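Local coordinates for protein alpha-amylase (Eisenia fetida, PDB 6M4K) that probably hydrolyses internal alpha-1,4-glucosidic linkages of starch-like polysaccharides, as a calcium-binding alpha-amylase of glycoside hydrolase family 13, at residues P59-P62 / W63-Y67. Numbering follows the deposited sequence.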
loop_
_atom_site.group_PDB
_atom_site.type_symbol
_atom_site.label_atom_id
_atom_site.label_comp_id
_atom_site.label_asym_id
_atom_site.label_seq_id
_atom_site.Cartn_x
_atom_site.Cartn_y
_atom_site.Cartn_z
ATOM N N PRO A 59 3.768 -19.847 -16.126
ATOM C CA PRO A 59 5.202 -19.823 -15.822
ATOM C C PRO A 59 5.451 -20.255 -14.368
ATOM O O PRO A 59 4.490 -20.442 -13.614
ATOM C CB PRO A 59 5.567 -18.354 -16.041
ATOM C CG PRO A 59 4.325 -17.614 -15.606
ATOM C CD PRO A 59 3.166 -18.497 -16.034
ATOM N N PRO A 60 6.706 -20.458 -13.967
ATOM C CA PRO A 60 6.947 -21.104 -12.669
ATOM C C PRO A 60 6.735 -20.170 -11.485
ATOM O O PRO A 60 7.575 -19.319 -11.174
ATOM C CB PRO A 60 8.404 -21.589 -12.783
ATOM C CG PRO A 60 9.010 -20.743 -13.820
ATOM C CD PRO A 60 7.927 -20.433 -14.800
ATOM N N TYR A 61 5.616 -20.385 -10.783
ATOM C CA TYR A 61 5.287 -19.784 -9.488
ATOM C C TYR A 61 5.263 -18.259 -9.533
ATOM O O TYR A 61 5.986 -17.600 -8.784
ATOM C CB TYR A 61 6.231 -20.326 -8.416
ATOM C CG TYR A 61 6.324 -21.842 -8.480
ATOM C CD1 TYR A 61 5.296 -22.632 -7.984
ATOM C CD2 TYR A 61 7.421 -22.484 -9.062
ATOM C CE1 TYR A 61 5.358 -24.019 -8.032
ATOM C CE2 TYR A 61 7.494 -23.879 -9.117
ATOM C CZ TYR A 61 6.462 -24.630 -8.600
ATOM O OH TYR A 61 6.511 -26.015 -8.649
ATOM N N PRO A 62 4.446 -17.673 -10.404
ATOM C CA PRO A 62 4.367 -16.210 -10.488
ATOM C C PRO A 62 3.728 -15.609 -9.237
ATOM O O PRO A 62 2.998 -16.275 -8.501
ATOM C CB PRO A 62 3.463 -15.999 -11.707
ATOM C CG PRO A 62 2.540 -17.182 -11.673
ATOM C CD PRO A 62 3.415 -18.335 -11.217
ATOM N N TRP A 63 3.976 -14.313 -9.017
ATOM C CA TRP A 63 3.323 -13.661 -7.878
ATOM C C TRP A 63 1.808 -13.693 -8.030
ATOM O O TRP A 63 1.088 -13.850 -7.037
ATOM C CB TRP A 63 3.810 -12.214 -7.702
ATOM C CG TRP A 63 3.464 -11.349 -8.846
ATOM C CD1 TRP A 63 4.208 -11.148 -9.978
ATOM C CD2 TRP A 63 2.265 -10.577 -9.015
ATOM N NE1 TRP A 63 3.550 -10.304 -10.832
ATOM C CE2 TRP A 63 2.354 -9.937 -10.268
ATOM C CE3 TRP A 63 1.122 -10.373 -8.231
ATOM C CZ2 TRP A 63 1.351 -9.099 -10.754
ATOM C CZ3 TRP A 63 0.119 -9.547 -8.718
ATOM C CH2 TRP A 63 0.243 -8.915 -9.965
ATOM N N TRP A 64 1.309 -13.600 -9.258
ATOM C CA TRP A 64 -0.126 -13.419 -9.449
ATOM C C TRP A 64 -0.943 -14.675 -9.179
ATOM O O TRP A 64 -2.176 -14.591 -9.133
ATOM C CB TRP A 64 -0.449 -12.790 -10.802
ATOM C CG TRP A 64 0.244 -13.352 -11.996
ATOM C CD1 TRP A 64 1.256 -12.751 -12.694
ATOM C CD2 TRP A 64 -0.052 -14.573 -12.687
ATOM N NE1 TRP A 64 1.614 -13.525 -13.765
ATOM C CE2 TRP A 64 0.836 -14.650 -13.785
ATOM C CE3 TRP A 64 -0.980 -15.599 -12.491
ATOM C CZ2 TRP A 64 0.826 -15.718 -14.681
ATOM C CZ3 TRP A 64 -0.976 -16.678 -13.388
ATOM C CH2 TRP A 64 -0.080 -16.713 -14.470
ATOM N N GLN A 65 -0.307 -15.837 -8.986
ATOM C CA GLN A 65 -1.068 -17.019 -8.594
ATOM C C GLN A 65 -1.826 -16.784 -7.288
ATOM O O GLN A 65 -2.880 -17.391 -7.065
ATOM C CB GLN A 65 -0.145 -18.243 -8.488
ATOM C CG GLN A 65 0.714 -18.231 -7.252
ATOM C CD GLN A 65 1.714 -19.378 -7.180
ATOM O OE1 GLN A 65 1.737 -20.269 -8.043
ATOM N NE2 GLN A 65 2.544 -19.361 -6.145
ATOM N N ARG A 66 -1.324 -15.884 -6.434
ATOM C CA ARG A 66 -1.966 -15.637 -5.147
ATOM C C ARG A 66 -3.251 -14.835 -5.269
ATOM O O ARG A 66 -4.003 -14.770 -4.288
ATOM C CB ARG A 66 -0.994 -14.978 -4.165
ATOM C CG ARG A 66 0.173 -15.895 -3.847
ATOM C CD ARG A 66 1.092 -15.306 -2.814
ATOM N NE ARG A 66 0.522 -15.360 -1.462
ATOM C CZ ARG A 66 1.260 -15.251 -0.368
ATOM N NH1 ARG A 66 2.575 -15.100 -0.479
ATOM N NH2 ARG A 66 0.712 -15.319 0.840
ATOM N N TYR A 67 -3.548 -14.285 -6.442
ATOM C CA TYR A 67 -4.791 -13.565 -6.678
ATOM C C TYR A 67 -5.844 -14.434 -7.355
ATOM O O TYR A 67 -6.844 -13.910 -7.855
ATOM C CB TYR A 67 -4.503 -12.243 -7.405
ATOM C CG TYR A 67 -3.756 -11.330 -6.457
ATOM C CD1 TYR A 67 -4.448 -10.563 -5.521
ATOM C CD2 TYR A 67 -2.368 -11.294 -6.428
ATOM C CE1 TYR A 67 -3.777 -9.771 -4.599
ATOM C CE2 TYR A 67 -1.686 -10.507 -5.515
ATOM C CZ TYR A 67 -2.401 -9.744 -4.605
ATOM O OH TYR A 67 -1.695 -8.982 -3.700
HETATM O O HOH W 1 3.294 -16.410 -5.559
#
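Pro-62 and Trp-64 meet in a local proline-aromatic contact where a proline-rich run leads into a short 3-10 turn, within the long loop that joins barrel strand 44-47 to helix 81-93. The Pro-62 ring lies over one face of the indole: CG sits 3.6 Å from the centroid of the six-membered ring and 5° off its normal, a CH-pi contact, while CB lies over the five-membered ring, 3.6 Å from Trp-64 CE2. The indole can fold back over the proline because its CG stands between the backbone N and the carbonyl carbon (chi1 46°). Pro-59, which follows a cis peptide bond, brings its CD to 3.9 Å from Trp-64 CZ2. With an alanine at Trp-64, the Pro-62 ring is likely to lose the flat surface it rests on, and a gap would probably open beside Pro-59. The loop follows the second strand of the family 13 (beta/alpha)8 barrel and brings the rings of Trp-63 and Tyr-67 against His-302. Pro-62 O leads into the 3-10 segment 63-66 by accepting a weak bond from Gln-65 N at 3.4 Å; the Arg-66 N to Trp-63 O bond, 3.2 Å, continues it. A water donates to Pro-62 O at 3.0 Å and accepts a weak bond from Gln-65 NE2, joining side chain to backbone. Gln-65 CG packs against the same carbonyl oxygen, and the extended chain beyond it carries OE1 past Tyr-61 CA to the backbone N of Val-56. Trp-63 has its polar end bonded elsewhere, NE1 to Asp-360 O, and its ring makes a cation-pi contact with Arg-306.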